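Local coordinates for protein novel immune-type receptor 11 (Ictalurus punctatus, PDB 2QTE) that probably acts as an immune-type receptor of a bony-fish multigene family, one receptor of which mediates allogeneic recognition, through an immunoglobulin variable-like extracellular domain, at residues S65-T70 and F76-I81; Y45-Y50 and S54-A59; K4-K9 and E90-E95; C21-V26 and D30-Y35. The protein carries 1 engineered substitution. One frame throughout, in Å; residues are numbered along the deposited sequence.

Contact 1 of 4, residues S65-T70 and F76-I81; sequences SRFSMT and FDLNII
Asn79 reaches from its strand to two hydroxyls on its neighbour. Its ND2 donates to Ser68 OG over 3.3 Å, with the acceptor lying in the amide plane, and makes a second, weak bond to Thr70 OG1, also at 3.3 Å. The amide therefore sits between two residues on one face of the sheet. A water 2.8 Å from Thr70 OG1 also donates to Asn79 OD1, and that oxygen is bonded to Thr18 OG1 as well, which fixes the rotation of the amide. On the other face the packing is apolar. Met69 turns at chi3 (72°) to bring CE over the centre of the Phe76 ring, 3.6 Å from its centroid, with SD following over the same face as a Met-aromatic contact. Ile80 lies alongside Phe67 and sets CG1 over the ring, offset toward its rim, at 3.6 Å from CE2. Strands 67-71 and 76-80 are the D and E strands of an immunoglobulin V domain, an antiparallel hairpin in which Ser68 and Asn79 form a hydrogen-bonded pair (Asn79 N to Ser68 O 2.9 Å). Where the hairpin opens, Ile81 N still bonds to Arg66 O at 3.0 Å. Arg66 lies just ahead of the strand; its NH2 comes 3.7 Å from Ile80 CG2, and its guanidinium is held by salt bridges to Asp64 and Asp87 and by the Gly82 carbonyl.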
# COMPACT_ATOMS: atom_id res chain seq x y z
N SER A 65 -19.25 -10.39 -8.07
CA SER A 65 -18.93 -11.77 -8.32
C SER A 65 -18.14 -11.98 -9.61
O SER A 65 -17.93 -13.13 -10.01
CB SER A 65 -20.23 -12.57 -8.32
OG SER A 65 -20.59 -12.78 -6.95
N ARG A 66 -17.69 -10.88 -10.25
CA ARG A 66 -16.73 -10.99 -11.37
C ARG A 66 -15.33 -11.41 -10.90
O ARG A 66 -14.60 -12.01 -11.68
CB ARG A 66 -16.64 -9.70 -12.20
CG ARG A 66 -17.91 -9.45 -13.12
CD ARG A 66 -17.95 -8.05 -13.77
NE ARG A 66 -17.52 -7.10 -12.78
CZ ARG A 66 -16.39 -6.40 -12.86
NH1 ARG A 66 -16.07 -5.59 -11.84
NH2 ARG A 66 -15.62 -6.50 -13.94
N PHE A 67 -14.98 -11.07 -9.65
CA PHE A 67 -13.68 -11.41 -9.07
C PHE A 67 -13.69 -12.79 -8.44
O PHE A 67 -14.71 -13.21 -7.87
CB PHE A 67 -13.24 -10.39 -8.01
CG PHE A 67 -12.93 -9.00 -8.59
CD1 PHE A 67 -13.96 -8.20 -9.10
CD2 PHE A 67 -11.66 -8.53 -8.62
CE1 PHE A 67 -13.66 -6.90 -9.66
CE2 PHE A 67 -11.34 -7.25 -9.16
CZ PHE A 67 -12.34 -6.44 -9.67
N SER A 68 -12.54 -13.46 -8.51
CA SER A 68 -12.33 -14.76 -7.87
C SER A 68 -10.85 -14.85 -7.68
O SER A 68 -10.12 -13.91 -7.99
CB SER A 68 -12.81 -15.93 -8.73
OG SER A 68 -12.19 -15.94 -10.00
N MET A 69 -10.39 -15.95 -7.11
CA MET A 69 -8.97 -16.19 -6.97
C MET A 69 -8.67 -17.64 -7.25
O MET A 69 -9.54 -18.50 -7.16
CB MET A 69 -8.51 -15.88 -5.54
CG MET A 69 -8.54 -14.43 -5.15
SD MET A 69 -7.51 -13.99 -3.74
CE MET A 69 -5.95 -14.14 -4.57
N THR A 70 -7.42 -17.88 -7.63
CA THR A 70 -6.85 -19.21 -7.67
C THR A 70 -5.88 -19.29 -6.50
O THR A 70 -4.85 -18.59 -6.47
CB THR A 70 -6.18 -19.37 -9.02
OG1 THR A 70 -7.19 -19.25 -10.03
CG2 THR A 70 -5.48 -20.76 -9.15
N PHE A 76 -1.53 -17.33 -5.46
CA PHE A 76 -2.53 -16.57 -4.78
C PHE A 76 -2.97 -15.54 -5.81
O PHE A 76 -2.76 -14.32 -5.63
CB PHE A 76 -1.90 -15.97 -3.53
CG PHE A 76 -2.86 -15.26 -2.62
CD1 PHE A 76 -3.88 -15.96 -1.98
CD2 PHE A 76 -2.73 -13.90 -2.37
CE1 PHE A 76 -4.77 -15.32 -1.14
CE2 PHE A 76 -3.63 -13.26 -1.53
CZ PHE A 76 -4.64 -13.96 -0.91
N ASP A 77 -3.53 -16.02 -6.91
CA ASP A 77 -3.77 -15.14 -8.08
C ASP A 77 -5.19 -14.62 -8.12
O ASP A 77 -6.12 -15.35 -7.87
CB ASP A 77 -3.47 -15.85 -9.38
CG ASP A 77 -2.08 -16.50 -9.40
OD1 ASP A 77 -1.20 -16.11 -8.59
OD2 ASP A 77 -1.87 -17.36 -10.27
N LEU A 78 -5.34 -13.35 -8.50
CA LEU A 78 -6.63 -12.70 -8.53
C LEU A 78 -7.17 -12.72 -9.99
O LEU A 78 -6.46 -12.33 -10.89
CB LEU A 78 -6.40 -11.27 -8.01
CG LEU A 78 -7.55 -10.28 -7.82
CD1 LEU A 78 -8.60 -10.82 -6.87
CD2 LEU A 78 -6.94 -8.97 -7.31
N ASN A 79 -8.40 -13.19 -10.23
CA ASN A 79 -8.97 -13.18 -11.58
C ASN A 79 -10.16 -12.21 -11.65
O ASN A 79 -10.82 -11.97 -10.65
CB ASN A 79 -9.52 -14.54 -11.94
CG ASN A 79 -8.60 -15.66 -11.53
OD1 ASN A 79 -7.47 -15.70 -11.99
ND2 ASN A 79 -9.07 -16.57 -10.67
N ILE A 80 -10.38 -11.65 -12.83
CA ILE A 80 -11.62 -10.92 -13.15
C ILE A 80 -12.20 -11.53 -14.42
O ILE A 80 -11.46 -11.70 -15.39
CB ILE A 80 -11.42 -9.41 -13.43
CG1 ILE A 80 -10.62 -8.70 -12.32
CG2 ILE A 80 -12.75 -8.73 -13.48
CD1 ILE A 80 -9.14 -9.03 -12.29
N ILE A 81 -13.49 -11.89 -14.42
CA ILE A 81 -14.11 -12.32 -15.68
C ILE A 81 -14.92 -11.11 -16.17
O ILE A 81 -15.80 -10.63 -15.46
CB ILE A 81 -14.85 -13.71 -15.59
CG1 ILE A 81 -13.81 -14.86 -15.45
CG2 ILE A 81 -15.64 -14.04 -16.92
CD1 ILE A 81 -14.37 -16.19 -14.94
O HOH W 1 -6.00 -17.75 -12.04

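Contact 2 of 4, residues Y45-Y50 and S54-A59; sequences YFVRYY and SGYKFA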
# COMPACT_ATOMS: atom_id res chain seq x y z
N TYR A 45 -7.27 -2.94 1.79
CA TYR A 45 -7.46 -4.39 1.79
C TYR A 45 -8.67 -4.79 0.95
O TYR A 45 -9.78 -4.28 1.14
CB TYR A 45 -7.64 -4.88 3.25
CG TYR A 45 -8.49 -6.13 3.43
CD1 TYR A 45 -8.04 -7.37 3.03
CD2 TYR A 45 -9.74 -6.06 4.05
CE1 TYR A 45 -8.84 -8.50 3.21
CE2 TYR A 45 -10.52 -7.17 4.23
CZ TYR A 45 -10.07 -8.38 3.80
OH TYR A 45 -10.87 -9.50 3.99
N PHE A 46 -8.43 -5.71 0.02
CA PHE A 46 -9.38 -6.10 -1.00
C PHE A 46 -9.87 -7.50 -0.79
O PHE A 46 -11.08 -7.76 -0.80
CB PHE A 46 -8.74 -5.95 -2.40
CG PHE A 46 -9.67 -6.22 -3.53
CD1 PHE A 46 -10.91 -5.63 -3.56
CD2 PHE A 46 -9.29 -7.05 -4.58
CE1 PHE A 46 -11.79 -5.89 -4.62
CE2 PHE A 46 -10.16 -7.32 -5.64
CZ PHE A 46 -11.39 -6.71 -5.67
N VAL A 47 -8.92 -8.43 -0.64
CA VAL A 47 -9.23 -9.86 -0.48
C VAL A 47 -8.07 -10.52 0.24
O VAL A 47 -6.95 -10.25 -0.08
CB VAL A 47 -9.57 -10.57 -1.85
CG1 VAL A 47 -8.47 -10.38 -2.88
CG2 VAL A 47 -9.84 -12.03 -1.67
N ARG A 48 -8.35 -11.36 1.23
CA ARG A 48 -7.31 -12.00 2.01
C ARG A 48 -7.31 -13.51 1.85
O ARG A 48 -8.31 -14.12 1.49
CB ARG A 48 -7.36 -11.62 3.50
CG ARG A 48 -8.62 -12.02 4.21
CD ARG A 48 -8.74 -11.26 5.56
NE ARG A 48 -10.06 -11.42 6.17
CZ ARG A 48 -10.39 -12.34 7.06
NH1 ARG A 48 -11.63 -12.39 7.54
NH2 ARG A 48 -9.48 -13.22 7.48
N TYR A 49 -6.16 -14.11 2.11
CA TYR A 49 -6.10 -15.56 2.25
C TYR A 49 -6.98 -15.97 3.42
O TYR A 49 -7.11 -15.25 4.42
CB TYR A 49 -4.66 -16.00 2.45
CG TYR A 49 -4.55 -17.47 2.67
CD1 TYR A 49 -4.82 -18.02 3.93
CD2 TYR A 49 -4.22 -18.33 1.61
CE1 TYR A 49 -4.75 -19.39 4.14
CE2 TYR A 49 -4.13 -19.70 1.80
CZ TYR A 49 -4.40 -20.22 3.09
OH TYR A 49 -4.32 -21.58 3.29
N TYR A 50 -7.64 -17.12 3.30
CA TYR A 50 -8.66 -17.44 4.29
C TYR A 50 -8.83 -18.95 4.50
O TYR A 50 -8.77 -19.73 3.57
CB TYR A 50 -9.98 -16.73 3.94
CG TYR A 50 -11.09 -16.95 4.94
CD1 TYR A 50 -12.14 -17.83 4.66
CD2 TYR A 50 -11.08 -16.30 6.19
CE1 TYR A 50 -13.17 -18.05 5.58
CE2 TYR A 50 -12.11 -16.51 7.12
CZ TYR A 50 -13.14 -17.39 6.81
OH TYR A 50 -14.16 -17.63 7.70
N SER A 54 -12.66 -22.37 -0.37
CA SER A 54 -12.18 -21.53 -1.47
C SER A 54 -10.68 -21.12 -1.29
O SER A 54 -9.90 -21.14 -2.27
CB SER A 54 -13.12 -20.35 -1.71
OG SER A 54 -13.00 -19.37 -0.69
N GLY A 55 -10.28 -20.85 -0.05
CA GLY A 55 -8.92 -20.36 0.27
C GLY A 55 -8.81 -18.85 0.46
O GLY A 55 -7.74 -18.33 0.72
N TYR A 56 -9.91 -18.11 0.31
CA TYR A 56 -9.78 -16.67 0.25
C TYR A 56 -11.12 -16.01 0.56
O TYR A 56 -12.18 -16.63 0.38
CB TYR A 56 -9.27 -16.27 -1.13
CG TYR A 56 -10.19 -16.66 -2.30
CD1 TYR A 56 -11.19 -15.79 -2.77
CD2 TYR A 56 -10.05 -17.90 -2.95
CE1 TYR A 56 -12.01 -16.19 -3.88
CE2 TYR A 56 -10.85 -18.27 -4.00
CZ TYR A 56 -11.85 -17.42 -4.46
OH TYR A 56 -12.63 -17.85 -5.55
N LYS A 57 -11.07 -14.75 1.00
CA LYS A 57 -12.27 -14.04 1.42
C LYS A 57 -12.14 -12.58 1.08
O LYS A 57 -11.20 -11.91 1.53
CB LYS A 57 -12.47 -14.22 2.95
CG LYS A 57 -13.77 -13.71 3.51
CD LYS A 57 -13.68 -13.41 5.01
CE LYS A 57 -14.95 -12.66 5.44
NZ LYS A 57 -15.02 -11.25 4.90
N PHE A 58 -13.09 -12.07 0.32
CA PHE A 58 -13.15 -10.65 -0.03
C PHE A 58 -13.54 -9.76 1.11
O PHE A 58 -14.11 -10.21 2.09
CB PHE A 58 -14.08 -10.38 -1.25
CG PHE A 58 -13.50 -10.87 -2.54
CD1 PHE A 58 -12.60 -10.10 -3.23
CD2 PHE A 58 -13.81 -12.14 -3.00
CE1 PHE A 58 -12.01 -10.59 -4.40
CE2 PHE A 58 -13.25 -12.62 -4.18
CZ PHE A 58 -12.34 -11.85 -4.87
N ALA A 59 -13.24 -8.47 0.98
CA ALA A 59 -13.58 -7.52 2.03
C ALA A 59 -15.07 -7.64 2.21
O ALA A 59 -15.80 -7.86 1.25
CB ALA A 59 -13.22 -6.11 1.63
O HOH W 2 -12.55 -9.69 5.72
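Arg48 and Lys57 bond to each other twice through their backbones: Arg48 N to Lys57 O and Lys57 N to Arg48 O are both 2.9 Å. They form the hydrogen-bonded pair of an antiparallel hairpin, the C' and C'' strands of the V-type sandwich. Phe46 O accepts from Ala59 N at one end of the hairpin and Gly55 O from Tyr50 N at the other. Gly55 sits at phi 98°, a backbone conformation in which a CB would collide with the carbonyl oxygen of Ser54. The Arg48 and Lys57 side chains run alongside each other, and a water accepts from both Arg48 NE (3.1 Å) and Lys57 NZ (3.0 Å). NZ also curls back, through a bend at chi4 (-70°), to donate to Phe58 O at 3.1 Å. NH1 of Arg48 and NZ of Lys57 are 4.4 Å apart, like charges whose repulsion the shared water probably softens.

The face carrying Val47 and Phe58 is apolar. Val47 places CG2 over the centre of the Phe58 ring, and the edge of that ring points at the face of Phe46 in a T-shaped pair with planes at 73°. Phe46 and Val47 make a classic beta bulge against Trp34. Tyr45 and Arg48 also pack on Ile100 and Ile99 of the second subunit. Tyr50 crosses Lys57 at the far end, and Lys57 CD rests over one face of the ring, 4.2 Å from the centroid of Tyr50.

Contact 3 of 4, residues K4-K9 and E90-E95; sequences KELHVK and EYFCGE
Glu90 meets Leu6 through one carboxylate oxygen and is gripped elsewhere by the other. OE1 accepts a hydrogen bond from Gln37 NE2 of the second subunit, while OE2 lies 3.5 Å from the CD1 methyl of Leu6 and has a long, weak ion pair with Arg108. Each carboxylate oxygen thus has a polar partner outside the contact, the one at OE2 weak, and a methyl is the neighbour across it. Glu90 is extended beyond CG, crossing Leu6 at about a right angle.

Leu6 divides its two branches between two partners. CD1 turns to the acid, and CD2 comes up to the edge of the Phe92 ring, near its plane, 4.0 Å from CE1. CB leaves the backbone toward strand 89-97, and chi1 -61°, with CG anti to the carbonyl carbon, sets where the two methyls fall. An alanine here would lose both methyls and would probably open a gap between the Phe92 edge and the N-terminal segment. The backbones themselves stay well apart, Leu6 CA and Phe92 CA being 8.4 Å from each other; strand 100-110 lies between strands 7-10 and 89-97 in the sheet. Pro43 of the second subunit packs on Phe92, and Lys41 of that subunit packs on Leu6. A first strand, 7-10, running parallel beside the last one is the A'-G pairing found in V-set immunoglobulin domains.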
# COMPACT_ATOMS: atom_id res chain seq x y z
N LYS A 4 10.78 -4.00 -6.41
CA LYS A 4 9.96 -4.80 -7.31
C LYS A 4 9.10 -3.89 -8.19
O LYS A 4 8.33 -3.05 -7.70
CB LYS A 4 9.07 -5.73 -6.48
CG LYS A 4 9.09 -7.22 -6.84
CD LYS A 4 8.53 -7.50 -8.24
CE LYS A 4 7.84 -8.87 -8.33
NZ LYS A 4 8.73 -10.04 -7.98
N GLU A 5 9.24 -4.07 -9.50
CA GLU A 5 8.42 -3.34 -10.46
C GLU A 5 7.08 -4.04 -10.53
O GLU A 5 6.96 -5.28 -10.45
CB GLU A 5 9.09 -3.35 -11.84
CG GLU A 5 8.43 -2.50 -12.89
CD GLU A 5 8.92 -1.04 -12.93
OE1 GLU A 5 9.71 -0.63 -12.07
OE2 GLU A 5 8.54 -0.32 -13.87
N LEU A 6 6.05 -3.21 -10.67
CA LEU A 6 4.74 -3.69 -10.94
C LEU A 6 4.71 -4.23 -12.36
O LEU A 6 5.39 -3.73 -13.25
CB LEU A 6 3.73 -2.54 -10.88
CG LEU A 6 3.56 -1.77 -9.58
CD1 LEU A 6 2.57 -0.63 -9.87
CD2 LEU A 6 3.05 -2.74 -8.51
N HIS A 7 3.90 -5.26 -12.55
CA HIS A 7 3.54 -5.74 -13.87
C HIS A 7 2.50 -4.77 -14.45
O HIS A 7 1.67 -4.30 -13.71
CB HIS A 7 2.90 -7.12 -13.70
CG HIS A 7 3.87 -8.20 -13.33
ND1 HIS A 7 3.89 -8.79 -12.08
CD2 HIS A 7 4.84 -8.82 -14.05
CE1 HIS A 7 4.83 -9.72 -12.05
NE2 HIS A 7 5.43 -9.75 -13.23
N VAL A 8 2.58 -4.44 -15.74
CA VAL A 8 1.56 -3.59 -16.35
C VAL A 8 0.68 -4.45 -17.25
O VAL A 8 1.19 -5.20 -18.08
CB VAL A 8 2.12 -2.37 -17.14
CG1 VAL A 8 0.97 -1.47 -17.60
CG2 VAL A 8 3.11 -1.56 -16.27
N LYS A 9 -0.63 -4.38 -17.04
CA LYS A 9 -1.57 -5.20 -17.80
C LYS A 9 -2.57 -4.28 -18.46
O LYS A 9 -3.24 -3.49 -17.78
CB LYS A 9 -2.28 -6.18 -16.87
CG LYS A 9 -1.45 -7.43 -16.56
CD LYS A 9 -2.30 -8.70 -16.50
CE LYS A 9 -1.45 -9.92 -16.07
NZ LYS A 9 -0.95 -10.77 -17.22
N GLU A 90 -4.26 -0.07 -9.15
CA GLU A 90 -3.08 -0.89 -8.82
C GLU A 90 -3.47 -1.89 -7.74
O GLU A 90 -4.28 -1.57 -6.86
CB GLU A 90 -1.86 -0.03 -8.44
CG GLU A 90 -1.57 1.10 -9.44
CD GLU A 90 -0.32 1.90 -9.20
OE1 GLU A 90 -0.07 2.36 -8.05
OE2 GLU A 90 0.41 2.12 -10.19
N TYR A 91 -2.90 -3.09 -7.84
CA TYR A 91 -3.21 -4.17 -6.95
C TYR A 91 -1.87 -4.71 -6.47
O TYR A 91 -1.02 -5.11 -7.29
CB TYR A 91 -3.99 -5.30 -7.66
CG TYR A 91 -5.37 -4.88 -8.19
CD1 TYR A 91 -5.50 -4.08 -9.34
CD2 TYR A 91 -6.53 -5.31 -7.55
CE1 TYR A 91 -6.80 -3.69 -9.83
CE2 TYR A 91 -7.83 -4.96 -8.05
CZ TYR A 91 -7.94 -4.16 -9.17
OH TYR A 91 -9.22 -3.83 -9.63
N PHE A 92 -1.72 -4.73 -5.16
CA PHE A 92 -0.47 -5.09 -4.51
C PHE A 92 -0.73 -6.33 -3.66
O PHE A 92 -1.70 -6.37 -2.91
CB PHE A 92 -0.01 -3.97 -3.55
CG PHE A 92 -0.07 -2.59 -4.12
CD1 PHE A 92 0.68 -2.24 -5.26
CD2 PHE A 92 -0.88 -1.62 -3.53
CE1 PHE A 92 0.66 -0.97 -5.79
CE2 PHE A 92 -0.97 -0.28 -4.09
CZ PHE A 92 -0.17 0.05 -5.20
N CYS A 93 0.14 -7.33 -3.76
CA CYS A 93 0.04 -8.51 -2.95
C CYS A 93 1.07 -8.37 -1.85
O CYS A 93 2.21 -8.11 -2.11
CB CYS A 93 0.34 -9.74 -3.80
SG CYS A 93 0.00 -11.27 -2.99
N GLY A 94 0.65 -8.53 -0.63
CA GLY A 94 1.54 -8.38 0.49
C GLY A 94 1.20 -9.22 1.68
O GLY A 94 0.08 -9.72 1.86
N GLU A 95 2.19 -9.34 2.55
CA GLU A 95 2.05 -10.12 3.76
C GLU A 95 2.37 -9.27 4.99
O GLU A 95 3.42 -8.64 5.02
CB GLU A 95 3.02 -11.29 3.64
CG GLU A 95 2.76 -12.35 4.64
CD GLU A 95 3.84 -13.40 4.71
OE1 GLU A 95 4.50 -13.68 3.69
OE2 GLU A 95 4.01 -13.93 5.81

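Contact 4 of 4, residues C21-V26 and D30-Y35; sequences CSMSKV and DNLAWY. Engineered in segment 30-35: Asp30 (natural residue Asn).
Cys21 and Trp34 make the tightest packing here: Cys21 CB stands 3.4 Å from CZ2 of the indole, approaching its six-membered ring obliquely. A second apolar group lies farther along the loop, where one methyl of Leu32 serves two neighbours, its CD2 meeting Met23 SD at 3.5 Å and Val26 CG2 at 3.7 Å. Leu32 holds CG anti to the backbone N (chi1 177°), bringing CD2 to both. Met23, bent at chi2 and chi3, swings its sulfur across it, and Val26 crosses it at about a right angle.

The sulfur-aromatic term is looser. SG of Cys21 is 5.3 Å from the centroid of the six-membered ring of Trp34 and 32° off its normal. That sulfur is half of the disulfide to Cys93.

Hydrogen bonding serves each segment separately. Ser22 OG and Ser24 OG share a bond of 2.8 Å within the loop, and Trp34 NE1 donates to Phe76 O, while the Phe76 ring lies almost parallel to the indole. A leucine in place of Trp34 would probably open a gap beside the disulfide and leave the Phe76 carbonyl without that donor.

This is the disulfide-and-tryptophan core of the immunoglobulin fold. With no hydrogen bond between the two segments, their hold on each other is apolar contact and shape; the disulfide ties Cys21 to the strand 89-97 that neighbours 32-37, so it holds them together only indirectly.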
# COMPACT_ATOMS: atom_id res chain seq x y z
N CYS A 21 0.33 -13.56 -7.88
CA CYS A 21 1.14 -13.38 -6.70
C CYS A 21 1.58 -14.78 -6.29
O CYS A 21 0.75 -15.66 -6.15
CB CYS A 21 0.33 -12.76 -5.58
SG CYS A 21 1.19 -12.56 -3.99
N SER A 22 2.88 -15.01 -6.11
CA SER A 22 3.36 -16.35 -5.72
C SER A 22 3.20 -16.60 -4.22
O SER A 22 3.20 -15.67 -3.40
CB SER A 22 4.78 -16.62 -6.23
OG SER A 22 5.25 -17.91 -5.82
N MET A 23 3.06 -17.87 -3.87
CA MET A 23 2.80 -18.32 -2.52
C MET A 23 4.09 -18.91 -1.93
O MET A 23 4.27 -18.94 -0.70
CB MET A 23 1.69 -19.39 -2.56
CG MET A 23 1.04 -19.72 -1.26
SD MET A 23 -0.06 -18.41 -0.76
CE MET A 23 -1.67 -19.04 -1.23
N SER A 24 4.99 -19.35 -2.80
CA SER A 24 6.11 -20.19 -2.36
C SER A 24 6.77 -19.66 -1.07
O SER A 24 6.99 -20.44 -0.14
CB SER A 24 7.12 -20.45 -3.49
OG SER A 24 7.16 -19.42 -4.47
N LYS A 25 6.99 -18.34 -1.02
CA LYS A 25 7.62 -17.68 0.13
C LYS A 25 6.64 -16.79 0.87
O LYS A 25 6.73 -15.55 0.82
CB LYS A 25 8.85 -16.89 -0.32
CG LYS A 25 8.66 -16.14 -1.65
CD LYS A 25 8.39 -17.10 -2.81
CE LYS A 25 7.74 -16.40 -3.97
NZ LYS A 25 8.73 -15.63 -4.76
N VAL A 26 5.69 -17.42 1.55
CA VAL A 26 4.83 -16.74 2.49
C VAL A 26 5.13 -17.31 3.88
O VAL A 26 5.10 -18.52 4.07
CB VAL A 26 3.34 -16.93 2.13
CG1 VAL A 26 2.43 -16.43 3.25
CG2 VAL A 26 3.01 -16.24 0.81
N ASP A 30 -1.79 -16.79 6.55
CA ASP A 30 -2.90 -16.09 7.13
C ASP A 30 -2.83 -14.57 7.12
O ASP A 30 -3.86 -13.94 7.27
CB ASP A 30 -3.15 -16.60 8.56
CG ASP A 30 -3.19 -18.14 8.64
OD1 ASP A 30 -3.44 -18.82 7.60
OD2 ASP A 30 -2.98 -18.64 9.78
N ASN A 31 -1.65 -13.97 6.96
CA ASN A 31 -1.53 -12.51 6.87
C ASN A 31 -1.26 -12.05 5.45
O ASN A 31 -0.69 -10.96 5.21
CB ASN A 31 -0.45 -11.94 7.81
CG ASN A 31 -0.72 -12.27 9.27
OD1 ASN A 31 -1.43 -13.20 9.57
ND2 ASN A 31 -0.12 -11.50 10.17
N LEU A 32 -1.70 -12.86 4.50
CA LEU A 32 -1.50 -12.57 3.10
C LEU A 32 -2.80 -12.08 2.44
O LEU A 32 -3.89 -12.61 2.73
CB LEU A 32 -0.95 -13.79 2.41
CG LEU A 32 -0.72 -13.74 0.93
CD1 LEU A 32 0.49 -12.88 0.57
CD2 LEU A 32 -0.53 -15.16 0.46
N ALA A 33 -2.68 -11.05 1.60
CA ALA A 33 -3.84 -10.35 1.09
C ALA A 33 -3.48 -9.53 -0.11
O ALA A 33 -2.31 -9.16 -0.29
CB ALA A 33 -4.41 -9.42 2.20
N TRP A 34 -4.48 -9.17 -0.91
CA TRP A 34 -4.27 -8.29 -2.02
C TRP A 34 -4.86 -6.96 -1.59
O TRP A 34 -5.90 -6.92 -0.93
CB TRP A 34 -5.07 -8.78 -3.25
CG TRP A 34 -4.37 -9.78 -4.13
CD1 TRP A 34 -4.53 -11.12 -4.12
CD2 TRP A 34 -3.43 -9.48 -5.18
NE1 TRP A 34 -3.72 -11.70 -5.09
CE2 TRP A 34 -3.04 -10.71 -5.74
CE3 TRP A 34 -2.88 -8.31 -5.68
CZ2 TRP A 34 -2.15 -10.79 -6.80
CZ3 TRP A 34 -1.97 -8.38 -6.72
CH2 TRP A 34 -1.60 -9.61 -7.25
N TYR A 35 -4.18 -5.87 -1.91
CA TYR A 35 -4.71 -4.55 -1.58
C TYR A 35 -4.99 -3.93 -2.91
O TYR A 35 -4.30 -4.23 -3.84
CB TYR A 35 -3.67 -3.73 -0.82
CG TYR A 35 -3.53 -4.22 0.57
CD1 TYR A 35 -2.96 -5.48 0.83
CD2 TYR A 35 -4.03 -3.50 1.63
CE1 TYR A 35 -2.87 -5.96 2.11
CE2 TYR A 35 -3.97 -3.99 2.92
CZ TYR A 35 -3.38 -5.22 3.13
OH TYR A 35 -3.32 -5.68 4.40

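All four contacts belong to one V-type sandwich. Contacts 3 and 4 are tied covalently by the Cys21-Cys93 disulfide, their centres about 12 Å apart, and Phe92 O probably accepts a hydrogen bond from Tyr35 N. Contact 4 reaches contact 1 on the opposite sheet, Phe76 N lying 2.9 Å from Cys21 O. Contacts 2 and 4 share a sheet in which strands 44-49 and 32-37 are neighbours, with Val47 O 2.8 Å from Trp34 N. Contact 2 also presses on contact 1, where Phe67 CD2 comes within 3.5 Å of Phe46 CZ. Contacts 2 and 3, about 17 Å apart between centres, lie on opposite sides of the chain's centre. Contacts 2, 3 and 4 all touch the second subunit; contact 1 does not.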